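Local coordinates for protein lipase aflb (Neosartorya fumigata, PDB 6IDY) that probably hydrolyses the ester bonds of lipids, as a calcium-binding fungal lipase built on the alpha/beta-hydrolase fold, at residues A[185-190]-A[373-378]; A[227-232]-A[254-259]; A[160-165]-A[223-228]; A[367-372]-A[389-394]; A[151-156]-A[191-196]. One frame throughout, in Å; residues are numbered along the deposited sequence.

Contact 1 of 5, residues A[185-190]-A[373-378]; sequences GSAADA and LAVDAL. With CA (calcium ion), chain D.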
# COMPACT_ATOMS: atom_id res chain seq x y z
N GLY A 185 9.21 6.38 -12.37
CA GLY A 185 9.82 6.50 -13.69
C GLY A 185 10.73 7.71 -13.82
O GLY A 185 11.59 7.74 -14.70
N SER A 186 10.56 8.72 -12.94
CA SER A 186 11.39 9.93 -12.90
C SER A 186 12.70 9.67 -12.14
O SER A 186 13.62 10.49 -12.21
CB SER A 186 10.64 11.07 -12.23
OG SER A 186 9.40 11.34 -12.87
N ALA A 187 12.79 8.54 -11.40
CA ALA A 187 13.95 8.19 -10.58
C ALA A 187 14.69 6.94 -11.05
O ALA A 187 15.89 6.80 -10.79
CB ALA A 187 13.52 8.02 -9.13
N ALA A 188 13.97 6.02 -11.71
CA ALA A 188 14.50 4.74 -12.19
C ALA A 188 14.01 4.47 -13.61
O ALA A 188 13.11 5.17 -14.09
CB ALA A 188 14.01 3.63 -11.26
N ASP A 189 14.60 3.46 -14.29
CA ASP A 189 14.19 3.03 -15.63
C ASP A 189 13.02 2.06 -15.40
O ASP A 189 13.13 0.84 -15.59
CB ASP A 189 15.37 2.40 -16.39
CG ASP A 189 16.51 3.37 -16.68
OD1 ASP A 189 16.23 4.53 -17.04
OD2 ASP A 189 17.68 2.96 -16.54
N ALA A 190 11.91 2.64 -14.91
CA ALA A 190 10.69 1.97 -14.50
C ALA A 190 9.48 2.50 -15.27
O ALA A 190 9.33 3.70 -15.47
CB ALA A 190 10.49 2.20 -13.01
N LEU A 373 16.40 3.34 -1.93
CA LEU A 373 16.46 1.88 -1.88
C LEU A 373 15.71 1.25 -3.05
O LEU A 373 16.18 0.26 -3.60
CB LEU A 373 15.94 1.34 -0.55
CG LEU A 373 16.87 1.50 0.65
CD1 LEU A 373 16.10 1.42 1.93
CD2 LEU A 373 18.04 0.51 0.62
N ALA A 374 14.56 1.85 -3.44
CA ALA A 374 13.77 1.37 -4.57
C ALA A 374 14.59 1.49 -5.87
O ALA A 374 14.63 0.54 -6.64
CB ALA A 374 12.48 2.18 -4.69
N VAL A 375 15.27 2.63 -6.07
CA VAL A 375 16.13 2.94 -7.22
C VAL A 375 17.32 1.98 -7.25
O VAL A 375 17.60 1.38 -8.29
CB VAL A 375 16.55 4.44 -7.24
CG1 VAL A 375 17.62 4.73 -8.29
CG2 VAL A 375 15.34 5.33 -7.46
N ASP A 376 17.98 1.80 -6.10
CA ASP A 376 19.11 0.88 -5.96
C ASP A 376 18.70 -0.58 -6.25
O ASP A 376 19.46 -1.29 -6.91
CB ASP A 376 19.78 1.03 -4.59
CG ASP A 376 20.93 0.08 -4.39
OD1 ASP A 376 22.06 0.41 -4.83
OD2 ASP A 376 20.71 -1.00 -3.82
N ALA A 377 17.51 -1.01 -5.77
CA ALA A 377 16.98 -2.36 -6.00
C ALA A 377 16.77 -2.64 -7.48
O ALA A 377 17.11 -3.72 -7.97
CB ALA A 377 15.67 -2.55 -5.25
N LEU A 378 16.18 -1.66 -8.20
CA LEU A 378 15.88 -1.77 -9.62
C LEU A 378 17.12 -1.73 -10.52
O LEU A 378 17.06 -2.24 -11.64
CB LEU A 378 14.87 -0.69 -10.03
CG LEU A 378 13.48 -0.82 -9.42
CD1 LEU A 378 12.69 0.45 -9.60
CD2 LEU A 378 12.73 -2.01 -9.99
CA CA D . 17.19 -5.92 -8.17
O HOH W 1 17.34 -5.74 -10.51
O HOH W 2 16.82 -8.24 -8.70

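Contact 2 of 5, residues A[227-232]-A[254-259]; sequences VAVLSW and DDFIAI. With CA (calcium ion), chain D.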
# COMPACT_ATOMS: atom_id res chain seq x y z
N VAL A 227 9.34 -8.35 -14.57
CA VAL A 227 8.80 -7.13 -13.98
C VAL A 227 9.32 -6.95 -12.56
O VAL A 227 9.99 -7.82 -12.01
CB VAL A 227 7.24 -7.13 -14.01
CG1 VAL A 227 6.70 -7.26 -15.43
CG2 VAL A 227 6.65 -8.20 -13.09
N ALA A 228 8.95 -5.82 -11.97
CA ALA A 228 9.17 -5.50 -10.59
C ALA A 228 7.81 -5.17 -10.01
O ALA A 228 6.89 -4.78 -10.73
CB ALA A 228 10.10 -4.31 -10.46
N VAL A 229 7.65 -5.40 -8.71
CA VAL A 229 6.43 -5.10 -7.98
C VAL A 229 6.80 -4.15 -6.85
O VAL A 229 7.76 -4.41 -6.12
CB VAL A 229 5.73 -6.38 -7.42
CG1 VAL A 229 4.53 -6.02 -6.55
CG2 VAL A 229 5.32 -7.35 -8.53
N LEU A 230 6.05 -3.04 -6.72
CA LEU A 230 6.23 -2.13 -5.59
C LEU A 230 4.88 -2.12 -4.89
O LEU A 230 3.86 -1.80 -5.50
CB LEU A 230 6.68 -0.72 -6.00
CG LEU A 230 7.16 0.17 -4.84
CD1 LEU A 230 8.26 1.09 -5.29
CD2 LEU A 230 6.00 0.99 -4.26
N SER A 231 4.87 -2.51 -3.62
CA SER A 231 3.64 -2.58 -2.85
C SER A 231 3.65 -1.66 -1.64
O SER A 231 4.71 -1.24 -1.19
CB SER A 231 3.38 -4.03 -2.43
OG SER A 231 4.19 -4.42 -1.33
N TRP A 232 2.45 -1.35 -1.13
CA TRP A 232 2.26 -0.56 0.08
C TRP A 232 1.30 -1.31 1.00
O TRP A 232 0.32 -1.86 0.52
CB TRP A 232 1.71 0.86 -0.22
CG TRP A 232 1.45 1.66 1.03
CD1 TRP A 232 2.34 1.96 2.02
CD2 TRP A 232 0.19 2.23 1.44
NE1 TRP A 232 1.73 2.68 3.02
CE2 TRP A 232 0.41 2.85 2.69
CE3 TRP A 232 -1.09 2.29 0.86
CZ2 TRP A 232 -0.62 3.53 3.37
CZ3 TRP A 232 -2.10 2.96 1.54
CH2 TRP A 232 -1.86 3.58 2.77
N ASP A 254 11.65 -9.80 -10.77
CA ASP A 254 13.06 -9.57 -10.41
C ASP A 254 13.22 -8.83 -9.09
O ASP A 254 14.24 -8.99 -8.43
CB ASP A 254 13.79 -8.82 -11.53
CG ASP A 254 13.94 -9.60 -12.82
OD1 ASP A 254 13.87 -10.85 -12.78
OD2 ASP A 254 14.14 -8.97 -13.88
N ASP A 255 12.24 -8.00 -8.72
CA ASP A 255 12.28 -7.22 -7.49
C ASP A 255 10.90 -7.04 -6.91
O ASP A 255 9.96 -6.72 -7.63
CB ASP A 255 12.91 -5.84 -7.72
CG ASP A 255 14.42 -5.84 -7.88
OD1 ASP A 255 15.12 -6.03 -6.86
OD2 ASP A 255 14.90 -5.64 -9.01
N PHE A 256 10.80 -7.21 -5.60
CA PHE A 256 9.59 -6.97 -4.84
C PHE A 256 9.97 -5.91 -3.80
O PHE A 256 10.72 -6.21 -2.88
CB PHE A 256 9.05 -8.29 -4.22
CG PHE A 256 7.90 -8.25 -3.21
CD1 PHE A 256 7.09 -7.12 -3.10
CD2 PHE A 256 7.63 -9.34 -2.39
CE1 PHE A 256 6.05 -7.08 -2.16
CE2 PHE A 256 6.59 -9.30 -1.46
CZ PHE A 256 5.81 -8.17 -1.35
N ILE A 257 9.54 -4.66 -4.03
CA ILE A 257 9.82 -3.54 -3.12
C ILE A 257 8.57 -3.36 -2.26
O ILE A 257 7.50 -3.05 -2.77
CB ILE A 257 10.26 -2.25 -3.88
CG1 ILE A 257 11.52 -2.52 -4.74
CG2 ILE A 257 10.49 -1.08 -2.89
CD1 ILE A 257 11.59 -1.73 -6.06
N ALA A 258 8.69 -3.63 -0.97
CA ALA A 258 7.55 -3.59 -0.06
C ALA A 258 7.63 -2.44 0.94
O ALA A 258 8.47 -2.43 1.84
CB ALA A 258 7.41 -4.93 0.65
N ILE A 259 6.74 -1.45 0.74
CA ILE A 259 6.63 -0.25 1.59
C ILE A 259 5.65 -0.55 2.72
O ILE A 259 4.51 -0.95 2.45
CB ILE A 259 6.21 1.00 0.76
CG1 ILE A 259 7.04 1.15 -0.56
CG2 ILE A 259 6.23 2.27 1.61
CD1 ILE A 259 8.62 1.32 -0.44
CA CA D . 17.19 -5.92 -8.17
O HOH W 3 3.91 -3.40 1.27
O HOH W 2 16.82 -8.24 -8.70
O HOH W 1 17.34 -5.74 -10.51

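Contact 3 of 5, residues A[160-165]-A[223-228]; sequences KKPVIL and SESNVA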
# COMPACT_ATOMS: atom_id res chain seq x y z
N LYS A 160 12.79 0.23 -20.28
CA LYS A 160 12.16 0.57 -19.00
C LYS A 160 11.49 -0.67 -18.45
O LYS A 160 10.68 -1.30 -19.13
CB LYS A 160 11.15 1.72 -19.15
CG LYS A 160 11.73 2.98 -19.80
CD LYS A 160 11.04 4.25 -19.34
CE LYS A 160 9.80 4.62 -20.11
NZ LYS A 160 9.24 5.92 -19.65
N LYS A 161 11.88 -1.06 -17.23
CA LYS A 161 11.34 -2.23 -16.56
C LYS A 161 9.89 -1.97 -16.12
O LYS A 161 9.65 -0.99 -15.41
CB LYS A 161 12.23 -2.60 -15.35
CG LYS A 161 11.87 -3.90 -14.63
CD LYS A 161 12.30 -5.11 -15.42
CE LYS A 161 12.77 -6.22 -14.53
NZ LYS A 161 14.23 -6.14 -14.27
N PRO A 162 8.91 -2.82 -16.51
CA PRO A 162 7.54 -2.61 -16.02
C PRO A 162 7.46 -2.81 -14.51
O PRO A 162 8.04 -3.75 -13.98
CB PRO A 162 6.73 -3.67 -16.79
CG PRO A 162 7.61 -4.09 -17.95
CD PRO A 162 8.99 -4.01 -17.38
N VAL A 163 6.82 -1.87 -13.81
CA VAL A 163 6.69 -1.91 -12.35
C VAL A 163 5.20 -1.89 -11.98
O VAL A 163 4.49 -0.93 -12.31
CB VAL A 163 7.51 -0.81 -11.61
CG1 VAL A 163 7.30 -0.87 -10.10
CG2 VAL A 163 8.99 -0.91 -11.95
N ILE A 164 4.74 -2.95 -11.31
CA ILE A 164 3.35 -3.06 -10.88
C ILE A 164 3.22 -2.44 -9.50
O ILE A 164 3.85 -2.92 -8.55
CB ILE A 164 2.84 -4.53 -10.91
CG1 ILE A 164 3.03 -5.15 -12.32
CG2 ILE A 164 1.36 -4.60 -10.46
CD1 ILE A 164 3.06 -6.63 -12.35
N LEU A 165 2.39 -1.40 -9.39
CA LEU A 165 2.13 -0.71 -8.14
C LEU A 165 0.91 -1.32 -7.48
O LEU A 165 -0.20 -1.24 -8.03
CB LEU A 165 1.96 0.80 -8.36
CG LEU A 165 3.08 1.54 -9.10
CD1 LEU A 165 2.71 2.99 -9.32
CD2 LEU A 165 4.43 1.42 -8.37
N SER A 223 4.61 -7.42 -22.19
CA SER A 223 5.90 -6.73 -22.24
C SER A 223 7.03 -7.63 -22.70
O SER A 223 8.11 -7.11 -23.00
CB SER A 223 6.25 -6.16 -20.86
OG SER A 223 5.16 -5.43 -20.32
N GLU A 224 6.82 -8.98 -22.68
CA GLU A 224 7.84 -10.00 -23.00
C GLU A 224 9.08 -9.70 -22.15
O GLU A 224 10.20 -9.60 -22.66
CB GLU A 224 8.18 -10.02 -24.51
CG GLU A 224 7.00 -10.31 -25.42
CD GLU A 224 7.40 -10.65 -26.85
OE1 GLU A 224 8.11 -9.84 -27.48
OE2 GLU A 224 6.99 -11.74 -27.33
N SER A 225 8.84 -9.47 -20.86
CA SER A 225 9.89 -9.03 -19.95
C SER A 225 9.57 -9.44 -18.54
O SER A 225 8.41 -9.66 -18.21
CB SER A 225 9.99 -7.50 -20.00
OG SER A 225 10.94 -6.97 -19.10
N ASN A 226 10.61 -9.50 -17.70
CA ASN A 226 10.41 -9.71 -16.28
C ASN A 226 9.97 -8.35 -15.73
O ASN A 226 10.13 -7.32 -16.40
CB ASN A 226 11.68 -10.22 -15.61
CG ASN A 226 11.85 -11.72 -15.72
OD1 ASN A 226 11.17 -12.40 -16.49
ND2 ASN A 226 12.76 -12.27 -14.94
N VAL A 227 9.34 -8.35 -14.57
CA VAL A 227 8.80 -7.13 -13.98
C VAL A 227 9.32 -6.95 -12.56
O VAL A 227 9.99 -7.82 -12.01
CB VAL A 227 7.24 -7.13 -14.01
CG1 VAL A 227 6.70 -7.26 -15.43
CG2 VAL A 227 6.65 -8.20 -13.09
N ALA A 228 8.95 -5.82 -11.97
CA ALA A 228 9.17 -5.50 -10.59
C ALA A 228 7.81 -5.17 -10.01
O ALA A 228 6.89 -4.78 -10.73
CB ALA A 228 10.10 -4.31 -10.46

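Contact 4 of 5, residues A[367-372]-A[389-394]; sequences NPLAWA and LDLDVV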
# COMPACT_ATOMS: atom_id res chain seq x y z
N ASN A 367 9.30 8.79 1.77
CA ASN A 367 10.57 8.79 2.49
C ASN A 367 11.78 8.76 1.51
O ASN A 367 11.78 7.93 0.59
CB ASN A 367 10.65 7.66 3.51
CG ASN A 367 11.93 7.67 4.29
OD1 ASN A 367 12.94 7.11 3.87
ND2 ASN A 367 11.93 8.35 5.42
N PRO A 368 12.80 9.63 1.68
CA PRO A 368 13.93 9.65 0.73
C PRO A 368 14.76 8.37 0.69
O PRO A 368 15.23 8.00 -0.38
CB PRO A 368 14.76 10.86 1.16
CG PRO A 368 14.34 11.14 2.54
CD PRO A 368 12.94 10.70 2.70
N LEU A 369 14.92 7.69 1.85
CA LEU A 369 15.64 6.42 1.93
C LEU A 369 14.85 5.33 1.21
O LEU A 369 15.44 4.55 0.46
CB LEU A 369 15.96 6.04 3.39
CG LEU A 369 16.67 4.68 3.62
CD1 LEU A 369 18.12 4.69 3.11
CD2 LEU A 369 16.59 4.27 5.08
N ALA A 370 13.50 5.31 1.38
CA ALA A 370 12.62 4.35 0.71
C ALA A 370 12.81 4.43 -0.82
O ALA A 370 12.98 3.40 -1.47
CB ALA A 370 11.17 4.61 1.07
N TRP A 371 12.84 5.66 -1.36
CA TRP A 371 13.06 5.95 -2.79
C TRP A 371 14.45 5.56 -3.26
O TRP A 371 14.56 4.91 -4.30
CB TRP A 371 12.81 7.44 -3.06
CG TRP A 371 11.36 7.73 -3.26
CD1 TRP A 371 10.37 7.71 -2.31
CD2 TRP A 371 10.71 8.00 -4.51
NE1 TRP A 371 9.15 7.98 -2.89
CE2 TRP A 371 9.33 8.18 -4.24
CE3 TRP A 371 11.16 8.13 -5.84
CZ2 TRP A 371 8.40 8.45 -5.25
CZ3 TRP A 371 10.24 8.43 -6.84
CH2 TRP A 371 8.88 8.57 -6.54
N ALA A 372 15.50 5.92 -2.49
CA ALA A 372 16.88 5.58 -2.82
C ALA A 372 17.08 4.06 -2.84
O ALA A 372 17.79 3.55 -3.70
CB ALA A 372 17.83 6.24 -1.83
N LEU A 389 24.51 3.13 -1.03
CA LEU A 389 23.99 4.50 -1.05
C LEU A 389 24.88 5.48 -0.31
O LEU A 389 25.56 5.10 0.64
CB LEU A 389 22.57 4.54 -0.45
CG LEU A 389 21.47 3.67 -1.08
CD1 LEU A 389 20.20 3.73 -0.25
CD2 LEU A 389 21.17 4.09 -2.51
N ASP A 390 24.83 6.76 -0.72
CA ASP A 390 25.52 7.83 -0.02
C ASP A 390 24.52 8.23 1.08
O ASP A 390 23.65 9.07 0.85
CB ASP A 390 25.81 9.01 -0.98
CG ASP A 390 26.63 10.15 -0.41
OD1 ASP A 390 26.79 10.21 0.84
OD2 ASP A 390 27.10 10.99 -1.20
N LEU A 391 24.61 7.55 2.25
CA LEU A 391 23.68 7.75 3.36
C LEU A 391 23.72 9.15 3.97
O LEU A 391 22.68 9.60 4.45
CB LEU A 391 23.81 6.67 4.45
CG LEU A 391 23.41 5.24 4.04
CD1 LEU A 391 23.62 4.27 5.18
CD2 LEU A 391 21.96 5.16 3.56
N ASP A 392 24.85 9.87 3.91
CA ASP A 392 24.91 11.25 4.43
C ASP A 392 23.94 12.16 3.65
O ASP A 392 23.21 12.95 4.26
CB ASP A 392 26.34 11.81 4.39
CG ASP A 392 27.33 11.10 5.29
OD1 ASP A 392 26.97 10.81 6.46
OD2 ASP A 392 28.47 10.85 4.84
N VAL A 393 23.91 12.01 2.31
CA VAL A 393 23.04 12.77 1.42
C VAL A 393 21.58 12.27 1.56
O VAL A 393 20.69 13.07 1.81
CB VAL A 393 23.54 12.73 -0.05
CG1 VAL A 393 22.55 13.39 -1.01
CG2 VAL A 393 24.92 13.38 -0.18
N VAL A 394 21.37 10.94 1.42
CA VAL A 394 20.04 10.32 1.49
C VAL A 394 19.35 10.57 2.85
O VAL A 394 18.21 11.04 2.87
CB VAL A 394 20.10 8.81 1.10
CG1 VAL A 394 18.78 8.11 1.38
CG2 VAL A 394 20.51 8.64 -0.36

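Contact 5 of 5, residues A[151-156]-A[191-196]; sequences ASFGYG and DVVWLN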
# COMPACT_ATOMS: atom_id res chain seq x y z
N ALA A 151 -1.40 5.20 -20.99
CA ALA A 151 -1.20 5.32 -22.44
C ALA A 151 0.28 5.47 -22.83
O ALA A 151 0.64 5.19 -23.97
CB ALA A 151 -2.02 6.47 -23.00
N SER A 152 1.13 5.88 -21.87
CA SER A 152 2.57 6.06 -22.07
C SER A 152 3.39 4.78 -21.86
O SER A 152 4.58 4.78 -22.19
CB SER A 152 3.10 7.19 -21.18
OG SER A 152 2.78 6.96 -19.82
N PHE A 153 2.77 3.69 -21.33
CA PHE A 153 3.44 2.40 -21.09
C PHE A 153 4.13 1.89 -22.35
O PHE A 153 3.54 1.90 -23.43
CB PHE A 153 2.47 1.36 -20.52
CG PHE A 153 3.08 0.04 -20.09
CD1 PHE A 153 3.89 -0.04 -18.96
CD2 PHE A 153 2.82 -1.12 -20.80
CE1 PHE A 153 4.47 -1.26 -18.58
CE2 PHE A 153 3.36 -2.35 -20.39
CZ PHE A 153 4.19 -2.41 -19.29
N GLY A 154 5.41 1.53 -22.21
CA GLY A 154 6.28 1.13 -23.31
C GLY A 154 6.41 -0.35 -23.62
O GLY A 154 7.20 -0.71 -24.50
N TYR A 155 5.67 -1.22 -22.89
CA TYR A 155 5.63 -2.67 -23.11
C TYR A 155 7.02 -3.35 -23.17
O TYR A 155 7.21 -4.29 -23.94
CB TYR A 155 4.78 -2.98 -24.38
CG TYR A 155 3.33 -2.58 -24.24
CD1 TYR A 155 2.91 -1.29 -24.59
CD2 TYR A 155 2.38 -3.46 -23.75
CE1 TYR A 155 1.58 -0.90 -24.43
CE2 TYR A 155 1.05 -3.09 -23.60
CZ TYR A 155 0.65 -1.80 -23.93
OH TYR A 155 -0.66 -1.44 -23.78
N GLY A 156 7.96 -2.84 -22.37
CA GLY A 156 9.34 -3.33 -22.30
C GLY A 156 10.14 -3.25 -23.59
O GLY A 156 11.04 -4.07 -23.81
N ASP A 191 8.61 1.58 -15.69
CA ASP A 191 7.39 1.87 -16.44
C ASP A 191 6.22 1.39 -15.59
O ASP A 191 5.89 0.20 -15.58
CB ASP A 191 7.43 1.14 -17.79
CG ASP A 191 6.82 1.91 -18.94
OD1 ASP A 191 6.01 2.84 -18.67
OD2 ASP A 191 7.14 1.60 -20.09
N VAL A 192 5.63 2.32 -14.84
CA VAL A 192 4.58 2.00 -13.87
C VAL A 192 3.22 1.65 -14.48
O VAL A 192 2.80 2.20 -15.50
CB VAL A 192 4.42 3.09 -12.77
CG1 VAL A 192 5.70 3.26 -11.95
CG2 VAL A 192 3.94 4.43 -13.34
N VAL A 193 2.56 0.70 -13.82
CA VAL A 193 1.17 0.29 -14.03
C VAL A 193 0.62 0.16 -12.62
O VAL A 193 1.40 -0.09 -11.69
CB VAL A 193 0.95 -1.00 -14.88
CG1 VAL A 193 1.39 -0.81 -16.33
CG2 VAL A 193 1.62 -2.23 -14.26
N TRP A 194 -0.67 0.39 -12.42
CA TRP A 194 -1.18 0.20 -11.07
C TRP A 194 -2.41 -0.69 -11.05
O TRP A 194 -3.17 -0.75 -12.01
CB TRP A 194 -1.37 1.50 -10.28
CG TRP A 194 -2.14 2.57 -10.99
CD1 TRP A 194 -3.48 2.76 -10.95
CD2 TRP A 194 -1.59 3.67 -11.73
NE1 TRP A 194 -3.82 3.89 -11.67
CE2 TRP A 194 -2.67 4.47 -12.15
CE3 TRP A 194 -0.28 4.03 -12.11
CZ2 TRP A 194 -2.49 5.63 -12.92
CZ3 TRP A 194 -0.11 5.17 -12.88
CH2 TRP A 194 -1.20 5.96 -13.28
N LEU A 195 -2.55 -1.43 -9.97
CA LEU A 195 -3.62 -2.39 -9.82
C LEU A 195 -4.71 -1.85 -8.90
O LEU A 195 -4.50 -1.73 -7.70
CB LEU A 195 -3.01 -3.69 -9.29
CG LEU A 195 -3.91 -4.90 -9.15
CD1 LEU A 195 -4.35 -5.44 -10.52
CD2 LEU A 195 -3.20 -5.97 -8.37
N ASN A 196 -5.86 -1.52 -9.47
CA ASN A 196 -6.97 -1.07 -8.64
C ASN A 196 -7.75 -2.31 -8.22
O ASN A 196 -8.52 -2.86 -9.01
CB ASN A 196 -7.85 -0.06 -9.38
CG ASN A 196 -7.16 1.24 -9.66
OD1 ASN A 196 -6.61 1.89 -8.76
ND2 ASN A 196 -7.16 1.66 -10.92

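Contact 1 of 5, residues A[185-190]-A[373-378]
A188 is the bump of this contact and V375 and L378, one helical turn apart on helix 368-379, form the hollow that takes it. The methyl of A188 drops between their branches, with CB 3.8 Å from L378 CD1 and a looser 4.4 Å from V375 CG2. The interlock runs both ways. V375 CG1 is anti to the backbone N (chi1 170°), which turns CG2 to the loop; there it lies 3.7 Å from A187 CB while still facing A188, so it fills the notch between two successive alanine methyls. Both methyls of V375 also rest against the carbonyl oxygen of A187. At the far end A190 CB reaches only the fringe of L378, 4.4 Å from CD1. Between A188 and A190 the chain makes an inverse gamma turn centred on D189, which brings A190 into the strand that follows. The small alanine side chains let the loop lie close to the helix, with A188 and V375 5.5 Å apart at their CA atoms. Near the end of the helix the carbonyl oxygen of A377 binds the calcium ion at 2.2 Å, a site completed by D255, H380, G382 and two waters. Across the contact itself all meetings are between apolar side chains or with one carbonyl oxygen, so the loop is held to the metal-binding helix by shape and apolar packing, without a directional polar bond.

Contact 2 of 5, residues A[227-232]-A[254-259]
Strands 227-232 and 253-259 are the two strands of a beta-alpha-beta unit whose crossover is helix 235-245, and they pair in parallel from V229 with F256 to W232 with I259. The backbone ladder zigzags: V229 N gives to D255 O at 2.9 Å, V229 O takes I257 N at 2.8 Å, and S231 repeats the pattern with I257 O and I259 N. Before it, V227 O accepts D254 N. On the face carrying A228, L230 and W232, the two branches of L230 divide their work: CD1 lies 3.9 Å from I257 CG2, CD2 meets I259 CG1 at 3.8 Å. W232 and I259 cross at about a right angle, CD1 of the indole against the CG2 methyl, while W232 NE1 is bonded to H361 O. Strand 227-232 is the central strand of the alpha/beta-hydrolase sheet, and the Ser-Trp-Ser-Gln-Gly sequence opening at S231 is consistent with the nucleophile elbow of lipases. S231 itself points to the other face. With chi1 at 77° its OG lies between the backbone N and the carbonyl carbon and reaches the edge of the F256 ring, in the ring plane and 3.4 Å from CE1. That hydroxyl gives its proton to a water, which in turn donates to I259 O, tying the strands together once more. At the opposite end of the pair D255 grips the calcium ion with both carboxylate oxygens, OD1 and OD2 each at 2.5 Å, and a calcium-bound water donates to D254 O.

Contact 3 of 5, residues A[160-165]-A[223-228]
P162 and V163 run alongside V227 and A228 as parallel neighbours in the central sheet of the alpha/beta-hydrolase fold, just where strand 227-232 begins. Both polar backbone atoms of A228 are used here: its N-H goes to P162 O at 3.0 Å, and its O takes the N-H of I164 at 2.9 Å, tilted 21° from the carbonyl plane. V163 CA adds a CA-H...O contact to A228 O, 3.3 Å from CA to O. P162 has no N-H to offer, whereas V163 turns its backbone polar atoms to D191 and V193 of strand 190-195 on its other side. Ahead of the strand, helix 205-223 ends in a Schellman motif with E224, at positive phi, as the C-prime residue. S225 then turns its OG forward to the carbonyl of the next residue, N226 O, 2.8 Å away, on a lone pair in the carbonyl plane. Against that oxygen also lies the aliphatic part of K161, with CD 3.2 Å from N226 O; the chain is bent at chi2 (75°) and beyond, and NZ ends in a salt bridge to D254 OD2. D254 OD1 in turn is hydrogen-bonded to N226 ND2, so one carboxylate ties the two segments together. The hydroxyl of S223 is satisfied by I219 O in its own helix and meets P162 only through van der Waals contact. On the face covered by helix 205-223, V227 spreads its two methyls, CG1 3.8 Å from P162 CB and CG2 4.0 Å from CD1 of I164.

Contact 4 of 5, residues A[367-372]-A[389-394]
V394 meets L369 and A372 with the methyl-bearing end of its side chain, fitted between two residues nearly one turn apart on helix 368-379. Its CG1, anti to the backbone N (chi1 171°), presses on the backbone at L369 CA, 3.6 Å away, and lies 3.8 Å from A372 CB, while CG2 also touches that alanine. L369 runs across V394 at about a right angle. Its tip, CD1, is the meeting point of three side chains: V394 CG1, L391 CD2 at 3.9 Å, and L389 CD1 at 4.1 Å. L389 comes in from the loop and straddles A372, one branch on the methyl (CD1 to A372 CB 3.8 Å) and the other, CD2, 3.6 Å from A372 O. The contact thus packs the starts of two helices together, helix 368-379 and the short helix 391-396. The first is capped by N367, whose OD1 accepts A370 N at 3.1 Å on a lone pair in the carbonyl plane and L369 N more weakly; D390 stands at the N-cap position of the second. Helix 346-349 packs on L369 and L391, with I349 touching both, and the disulfide C350-C395 links the end of that helix to helix 391-396.

Contact 5 of 5, residues A[151-156]-A[191-196]
D191 opens the strand with the polar grip of this contact: its OD2 accepts the N-H of G154 at 2.7 Å in a fairly straight bond. The donor arrives on the syn side of OD2, 32° out of the carboxylate plane. OD2 comes within 3.4 Å of G154 CA and occupies the space that a CB there would need, so the lack of a side chain allows the close approach. The carboxylate also leans on F153, its CG 3.5 Å from CD1 of the ring and the two planes 46° apart; its chi1 of -143° lies off the usual staggered positions, which suggests some strain in this buried side chain. The backbone oxygen of D191 approaches the ring as well, at its edge and in its plane, 3.6 Å from CE1. V192 turns its side chain from the loop, to L165 of strand 161-166. V193 returns to F153 with a CH-pi contact, CG1 over one face of the ring and 4.1 Å from its centroid; the opposite face of the ring carries the backbone N of Y155. F153 CD2 in turn sits over the centre of the Y155 ring. Beyond V193 the strand turns to other neighbours, L195 toward helix 205-223. The loop 151-156 therefore lies on strand 190-195, which runs between strands 147-148 and 161-166, with F153 packed on P162 and on S223 at the end of helix 205-223, and Y155 on I222.

Contacts 2 and 3 are the buried ones: they share strand 227-232 and join parallel strands to either side of it, within one mixed sheet, by regular backbone hydrogen bonds. Contact 5 sets a loop against strand 190-195, the next strand beyond 161-166, and combines a single side-chain-to-backbone bond with packing on an aromatic ring. Contacts 1 and 4 divide helix 368-379 between them and rely on apolar side chains, contact 1 at the surface, contact 4 partly buried. The calcium ion joins contact 1 to contact 2 through A377 and D255, while D254 carries the polar link between contacts 2 and 3 through K161 and N226.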